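Local structure of UL37 (Suid herpesvirus 1, 4K70) at residues A[35-39]-A[40-44]; A[75-78]-A[79-82]; A[188-191]-A[192-196]. The protein is an inner tegument protein of the virion, represented here by its N-terminal half, and probably takes part in controlling the trafficking of viral particles. One frame throughout, in Å; residues are numbered along the deposited sequence.

Contact 1 of 3, residues A[35-39]-A[40-44]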
loop_
_atom_site.group_PDB
_atom_site.type_symbol
_atom_site.label_atom_id
_atom_site.label_comp_id
_atom_site.label_asym_id
_atom_site.label_seq_id
_atom_site.Cartn_x
_atom_site.Cartn_y
_atom_site.Cartn_z
ATOM N N GLY A 35 -2.224 24.302 9.045
ATOM C CA GLY A 35 -3.489 23.790 9.545
ATOM C C GLY A 35 -4.294 22.964 8.555
ATOM O O GLY A 35 -4.738 23.470 7.508
ATOM N N ARG A 36 -4.499 21.693 8.893
ATOM C CA ARG A 36 -5.328 20.808 8.080
ATOM C C ARG A 36 -6.818 21.097 8.248
ATOM O O ARG A 36 -7.255 21.572 9.287
ATOM C CB ARG A 36 -5.027 19.340 8.382
ATOM C CG ARG A 36 -3.705 18.860 7.795
ATOM C CD ARG A 36 -3.935 17.713 6.823
ATOM N NE ARG A 36 -3.558 16.448 7.420
ATOM C CZ ARG A 36 -3.915 15.255 6.954
ATOM N NH1 ARG A 36 -4.678 15.158 5.876
ATOM N NH2 ARG A 36 -3.514 14.161 7.584
ATOM N N GLU A 37 -7.584 20.785 7.209
ATOM C CA GLU A 37 -9.000 21.096 7.153
ATOM C C GLU A 37 -9.767 19.875 6.670
ATOM O O GLU A 37 -9.186 18.954 6.101
ATOM C CB GLU A 37 -9.237 22.262 6.193
ATOM C CG GLU A 37 -10.090 23.374 6.793
ATOM C CD GLU A 37 -9.279 24.612 7.143
ATOM O OE1 GLU A 37 -8.160 24.756 6.597
ATOM O OE2 GLU A 37 -9.762 25.441 7.958
ATOM N N THR A 38 -11.070 19.859 6.906
ATOM C CA THR A 38 -11.884 18.742 6.470
ATOM C C THR A 38 -12.863 19.221 5.408
ATOM O O THR A 38 -13.113 20.419 5.278
ATOM C CB THR A 38 -12.640 18.078 7.649
ATOM O OG1 THR A 38 -13.647 18.967 8.149
ATOM C CG2 THR A 38 -11.675 17.691 8.783
ATOM N N PRO A 39 -13.402 18.287 4.623
ATOM C CA PRO A 39 -14.336 18.635 3.551
ATOM C C PRO A 39 -15.536 19.451 4.051
ATOM O O PRO A 39 -15.894 20.456 3.426
ATOM C CB PRO A 39 -14.767 17.268 3.007
ATOM C CG PRO A 39 -13.569 16.381 3.266
ATOM C CD PRO A 39 -12.972 16.881 4.564
ATOM N N ALA A 40 -16.142 19.025 5.157
ATOM C CA ALA A 40 -17.252 19.755 5.756
ATOM C C ALA A 40 -16.802 21.127 6.232
ATOM O O ALA A 40 -17.538 22.106 6.118
ATOM C CB ALA A 40 -17.876 18.940 6.939
ATOM N N GLY A 41 -15.595 21.198 6.772
ATOM C CA GLY A 41 -15.052 22.463 7.248
ATOM C C GLY A 41 -14.826 23.458 6.123
ATOM O O GLY A 41 -15.245 24.615 6.197
ATOM N N VAL A 42 -14.163 23.009 5.067
ATOM C CA VAL A 42 -13.957 23.868 3.906
ATOM C C VAL A 42 -15.278 24.258 3.285
ATOM O O VAL A 42 -15.478 25.407 2.922
ATOM C CB VAL A 42 -13.074 23.197 2.845
ATOM C CG1 VAL A 42 -13.060 24.037 1.553
ATOM C CG2 VAL A 42 -11.676 22.989 3.397
ATOM N N ARG A 43 -16.167 23.283 3.149
ATOM C CA ARG A 43 -17.494 23.496 2.592
ATOM C C ARG A 43 -18.268 24.585 3.346
ATOM O O ARG A 43 -18.941 25.411 2.741
ATOM C CB ARG A 43 -18.261 22.177 2.623
ATOM C CG ARG A 43 -19.483 22.134 1.769
ATOM C CD ARG A 43 -19.773 20.702 1.353
ATOM N NE ARG A 43 -19.806 19.796 2.500
ATOM C CZ ARG A 43 -20.839 19.682 3.332
ATOM N NH1 ARG A 43 -21.926 20.421 3.149
ATOM N NH2 ARG A 43 -20.782 18.835 4.345
ATOM N N GLY A 44 -18.151 24.600 4.669
ATOM C CA GLY A 44 -18.808 25.624 5.463
ATOM C C GLY A 44 -18.212 27.014 5.301
ATOM O O GLY A 44 -18.911 28.009 5.464
#
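Thr38 caps helix 39-60 with its side-chain OG1, while its carbonyl accepts a regular helical bond. OG1 accepts from Gly41 N at 3.3 Å, a somewhat bent bond (149° at the hydrogen), and can do so because chi1 of 69° sets the hydroxyl between the backbone N and the carbonyl carbon, turned back over the opening turn. The carbonyl of Thr38 takes the next amide: Val42 N lies 2.8 Å from Thr38 O. One residue further on, Arg43 N donates to Pro39 O.

Glu37, the residue before the cap, reaches across the same turn. Its CB sits 3.8 Å from Val42 CG2, and its CG lies equally near that methyl, the two side chains crossing at about a right angle. Past CG the chain bends at chi2 (107°), and the carboxylate leaves the helix start altogether: OE1 accepts from Met5 N and OE2 from Glu6 N, so each oxygen has a backbone amide of helix 4-12 as partner. Val42 CG2 touches the aliphatic part of Glu37 and is 3.5 Å from Thr38 O. Pro39, at N1, has no N-H, and an amide at this position would have no helical acceptor to lose; its ring turns to Leu91 and His82. Together these features make a threonine N-cap followed by proline at N1, whose contact from Glu37 to Val42 occupies the N'-to-N4 positions of a hydrophobic staple, with the aliphatic part of a glutamate in place of an apolar residue.

Contact 2 of 3, residues A[75-78]-A[79-82]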
loop_
_atom_site.group_PDB
_atom_site.type_symbol
_atom_site.label_atom_id
_atom_site.label_comp_id
_atom_site.label_asym_id
_atom_site.label_seq_id
_atom_site.Cartn_x
_atom_site.Cartn_y
_atom_site.Cartn_z
ATOM N N LEU A 75 -5.463 25.685 -3.072
ATOM C CA LEU A 75 -4.843 25.913 -1.777
ATOM C C LEU A 75 -5.681 25.314 -0.653
ATOM O O LEU A 75 -5.130 24.787 0.302
ATOM C CB LEU A 75 -4.650 27.411 -1.526
ATOM C CG LEU A 75 -3.656 28.134 -2.440
ATOM C CD1 LEU A 75 -3.686 29.643 -2.175
ATOM C CD2 LEU A 75 -2.253 27.562 -2.240
ATOM N N ALA A 76 -7.002 25.398 -0.782
ATOM C CA ALA A 76 -7.920 24.858 0.226
ATOM C C ALA A 76 -7.914 23.332 0.224
ATOM O O ALA A 76 -8.016 22.696 1.268
ATOM C CB ALA A 76 -9.338 25.381 -0.015
ATOM N N LEU A 77 -7.798 22.746 -0.958
ATOM C CA LEU A 77 -7.803 21.295 -1.086
ATOM C C LEU A 77 -6.482 20.676 -0.644
ATOM O O LEU A 77 -6.436 19.502 -0.273
ATOM C CB LEU A 77 -8.097 20.897 -2.534
ATOM C CG LEU A 77 -9.516 20.562 -2.990
ATOM C CD1 LEU A 77 -10.565 21.093 -2.035
ATOM C CD2 LEU A 77 -9.744 21.093 -4.403
ATOM N N TRP A 78 -5.415 21.470 -0.670
ATOM C CA TRP A 78 -4.057 20.945 -0.493
ATOM C C TRP A 78 -3.834 20.290 0.867
ATOM O O TRP A 78 -3.142 19.271 0.983
ATOM C CB TRP A 78 -3.037 22.069 -0.654
ATOM C CG TRP A 78 -1.699 21.642 -1.205
ATOM C CD1 TRP A 78 -0.817 20.757 -0.649
ATOM C CD2 TRP A 78 -1.081 22.117 -2.413
ATOM N NE1 TRP A 78 0.311 20.645 -1.446
ATOM C CE2 TRP A 78 0.171 21.476 -2.529
ATOM C CE3 TRP A 78 -1.465 23.032 -3.404
ATOM C CZ2 TRP A 78 1.038 21.710 -3.603
ATOM C CZ3 TRP A 78 -0.599 23.266 -4.471
ATOM C CH2 TRP A 78 0.637 22.610 -4.557
ATOM N N ARG A 79 -4.384 20.897 1.911
ATOM C CA ARG A 79 -4.176 20.376 3.259
ATOM C C ARG A 79 -5.431 19.689 3.771
ATOM O O ARG A 79 -5.710 19.698 4.963
ATOM C CB ARG A 79 -3.727 21.486 4.210
ATOM C CG ARG A 79 -2.296 21.972 3.982
ATOM C CD ARG A 79 -2.080 23.389 4.525
ATOM N NE ARG A 79 -2.799 24.392 3.739
ATOM C CZ ARG A 79 -2.233 25.445 3.149
ATOM N NH1 ARG A 79 -0.927 25.660 3.265
ATOM N NH2 ARG A 79 -2.978 26.294 2.444
ATOM N N LEU A 80 -6.171 19.067 2.864
ATOM C CA LEU A 80 -7.460 18.475 3.199
ATOM C C LEU A 80 -7.330 17.129 3.934
ATOM O O LEU A 80 -6.577 16.251 3.520
ATOM C CB LEU A 80 -8.289 18.318 1.923
ATOM C CG LEU A 80 -9.784 18.071 2.070
ATOM C CD1 LEU A 80 -10.429 19.274 2.732
ATOM C CD2 LEU A 80 -10.401 17.791 0.709
ATOM N N ARG A 81 -8.059 16.975 5.034
ATOM C CA ARG A 81 -8.146 15.686 5.717
ATOM C C ARG A 81 -9.522 15.067 5.483
ATOM O O ARG A 81 -10.521 15.502 6.064
ATOM C CB ARG A 81 -7.879 15.818 7.220
ATOM C CG ARG A 81 -7.751 14.450 7.909
ATOM C CD ARG A 81 -8.057 14.483 9.392
ATOM N NE ARG A 81 -7.002 15.118 10.170
ATOM C CZ ARG A 81 -5.841 14.542 10.471
ATOM N NH1 ARG A 81 -5.557 13.314 10.034
ATOM N NH2 ARG A 81 -4.951 15.210 11.194
ATOM N N HIS A 82 -9.568 14.061 4.618
ATOM C CA HIS A 82 -10.820 13.434 4.232
ATOM C C HIS A 82 -10.869 12.016 4.769
ATOM O O HIS A 82 -9.891 11.281 4.677
ATOM C CB HIS A 82 -10.954 13.405 2.701
ATOM C CG HIS A 82 -12.130 12.613 2.220
ATOM N ND1 HIS A 82 -13.414 12.834 2.681
ATOM C CD2 HIS A 82 -12.222 11.603 1.328
ATOM C CE1 HIS A 82 -14.241 11.992 2.089
ATOM N NE2 HIS A 82 -13.540 11.231 1.263
#
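Leu80 packs back on Leu77 where helix 63-78 gives way to a loop. Its amide donates to Leu77 O at 3.2 Å, but the bond is bent (142° at the hydrogen) and the donor stands above the carbonyl plane, 61° out of it. The tight part of the contact is centred on this carbonyl: Leu80 CB also comes to 3.1 Å from Leu77 O. Farther out the two leucines meet more loosely, with Leu77 CD1 4.3 Å from Leu80 CD2. Both side chains are buried, Leu77 against Leu94 and Phe176, Leu80 against Leu91, Pro39 and Val42.

Leu80 N bonds to the third residue before it, a 3-10-like tightening common at the C-terminal end of a helix. From here the chain runs out as a loop toward His82, a residue of an observed calcium site of this protein, although no such ion is bound to it in this chain.

Arg79 turns back along the helix end. With CG anti to its own carbonyl carbon (chi1 -72°) and a bend at chi3, the guanidinium returns to the level of Leu75, where NH2 lies 3.4 Å from Leu75 O. Arg79 is buried, and its guanidinium forms a cation-pi contact with Phe30, with a weak hydrogen bond from NH1 to Ala33 O. Trp78 carries its indole away from the loop, toward Trp472, with NE1 donating to Asp173. On the solvent side Arg81 is exposed, and its side chain points away from the helix end without touching it.

Contact 3 of 3, residues A[188-191]-A[192-196]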
loop_
_atom_site.group_PDB
_atom_site.type_symbol
_atom_site.label_atom_id
_atom_site.label_comp_id
_atom_site.label_asym_id
_atom_site.label_seq_id
_atom_site.Cartn_x
_atom_site.Cartn_y
_atom_site.Cartn_z
ATOM N N THR A 188 -6.631 -3.433 -1.318
ATOM C CA THR A 188 -6.439 -4.220 -2.534
ATOM C C THR A 188 -5.250 -5.199 -2.499
ATOM O O THR A 188 -5.363 -6.326 -2.980
ATOM C CB THR A 188 -6.288 -3.291 -3.764
ATOM O OG1 THR A 188 -5.179 -2.407 -3.543
ATOM C CG2 THR A 188 -7.551 -2.457 -3.960
ATOM N N ASN A 189 -4.116 -4.768 -1.956
ATOM C CA ASN A 189 -2.876 -5.564 -2.002
ATOM C C ASN A 189 -2.952 -6.963 -1.365
ATOM O O ASN A 189 -2.312 -7.917 -1.837
ATOM C CB ASN A 189 -1.720 -4.794 -1.355
ATOM C CG ASN A 189 -1.182 -3.694 -2.240
ATOM O OD1 ASN A 189 -1.166 -3.825 -3.456
ATOM N ND2 ASN A 189 -0.741 -2.602 -1.635
ATOM N N TRP A 190 -3.715 -7.064 -0.280
ATOM C CA TRP A 190 -3.811 -8.293 0.497
ATOM C C TRP A 190 -4.258 -9.471 -0.367
ATOM O O TRP A 190 -3.945 -10.622 -0.069
ATOM C CB TRP A 190 -4.791 -8.097 1.659
ATOM C CG TRP A 190 -6.153 -7.825 1.159
ATOM C CD1 TRP A 190 -6.680 -6.609 0.854
ATOM C CD2 TRP A 190 -7.158 -8.793 0.839
ATOM N NE1 TRP A 190 -7.961 -6.756 0.380
ATOM C CE2 TRP A 190 -8.276 -8.090 0.357
ATOM C CE3 TRP A 190 -7.219 -10.190 0.920
ATOM C CZ2 TRP A 190 -9.450 -8.732 -0.045
ATOM C CZ3 TRP A 190 -8.387 -10.827 0.519
ATOM C CH2 TRP A 190 -9.484 -10.097 0.043
ATOM N N ALA A 191 -4.963 -9.178 -1.455
ATOM C CA ALA A 191 -5.592 -10.219 -2.264
ATOM C C ALA A 191 -4.614 -10.988 -3.154
ATOM O O ALA A 191 -4.911 -12.107 -3.590
ATOM C CB ALA A 191 -6.709 -9.621 -3.104
ATOM N N LEU A 192 -3.460 -10.388 -3.445
ATOM C CA LEU A 192 -2.506 -11.007 -4.371
ATOM C C LEU A 192 -2.027 -12.404 -3.908
ATOM O O LEU A 192 -2.130 -13.375 -4.656
ATOM C CB LEU A 192 -1.332 -10.063 -4.654
ATOM C CG LEU A 192 -0.167 -10.643 -5.471
ATOM C CD1 LEU A 192 -0.639 -11.097 -6.843
ATOM C CD2 LEU A 192 0.968 -9.628 -5.573
ATOM N N PRO A 193 -1.522 -12.511 -2.669
ATOM C CA PRO A 193 -1.077 -13.811 -2.135
ATOM C C PRO A 193 -2.201 -14.848 -2.088
ATOM O O PRO A 193 -1.953 -16.046 -2.241
ATOM C CB PRO A 193 -0.662 -13.481 -0.699
ATOM C CG PRO A 193 -0.357 -12.037 -0.701
ATOM C CD PRO A 193 -1.205 -11.398 -1.764
ATOM N N LEU A 194 -3.426 -14.391 -1.846
ATOM C CA LEU A 194 -4.581 -15.279 -1.857
ATOM C C LEU A 194 -4.835 -15.803 -3.268
ATOM O O LEU A 194 -4.991 -17.006 -3.461
ATOM C CB LEU A 194 -5.837 -14.567 -1.304
ATOM C CG LEU A 194 -7.158 -15.293 -1.541
ATOM C CD1 LEU A 194 -7.124 -16.683 -0.936
ATOM C CD2 LEU A 194 -8.353 -14.493 -0.986
ATOM N N ALA A 195 -4.896 -14.896 -4.245
ATOM C CA ALA A 195 -5.065 -15.279 -5.651
ATOM C C ALA A 195 -3.957 -16.233 -6.122
ATOM O O ALA A 195 -4.215 -17.222 -6.820
ATOM C CB ALA A 195 -5.094 -14.038 -6.544
ATOM N N LEU A 196 -2.722 -15.923 -5.754
ATOM C CA LEU A 196 -1.598 -16.797 -6.110
ATOM C C LEU A 196 -1.730 -18.193 -5.499
ATOM O O LEU A 196 -1.453 -19.188 -6.167
ATOM C CB LEU A 196 -0.266 -16.154 -5.728
ATOM C CG LEU A 196 0.106 -14.936 -6.587
ATOM C CD1 LEU A 196 1.269 -14.146 -6.001
ATOM C CD2 LEU A 196 0.394 -15.354 -8.019
#
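Thr188 to Ala191 form a type I beta turn that runs straight into helix 191-201, Leu192 N donating to Asn189 O at 3.2 Å from well above the carbonyl plane and Ala195 N to Ala191 O at 2.9 Å, nearly straight. The second bond is a regular helical one and the first belongs to the tighter winding of the entry.

Pro193 lies in the first turn, where a missing N-H costs little; its CD lies 3.3 Å from Trp190 O and 3.7 Å from Asn189 O. Trp190 holds its indole over the start of the helix. A chi1 of 63° folds the ring back over the next residue, so that Ala191 CB covers the middle of one face, 3.9 Å from its plane. The six-membered part of the ring then reaches Leu194, with Trp190 CZ3 4.0 Å from Leu194 CD2. The indole and the leucine run alongside each other in one direction, and NE1 at the other end of the ring makes a weak hydrogen bond to His187 O. Asn189 faces elsewhere: its ND2 donates to Tyr388 O and, more weakly, to Asp386 O, which ties the turn to a segment whose Asp386 and Asp387 bind calcium.

The turn thus links helices 175-188 and 191-201, and the first turns of the latter pack against three other helices: Leu192 and Leu196 on helix 333-342, Leu194 and Ala195 on helix 144-149, and Pro193 with Leu194 on Phe222 of helix 208-223.

The contacts follow one another along the chain, and each lies at a helix end: contact 1 at the start of helix 39-60, contact 2 at the end of helix 63-78, contact 3 at the start of helix 191-201. Contacts 1 and 2 are neighbours, their centres 7 Å apart; the loop leading into helix 39-60 and the one leaving helix 63-78 are joined by probable backbone hydrogen bonds of Glu37 with Arg79 and Arg81. Helix 89-98 packs against both. Contact 3 is remote, its centre about 35 Å from that of contact 1 and 32 Å from that of contact 2. The three thus mark separate helix junctions in this elongated N-terminal half, built of helices and loops without strands.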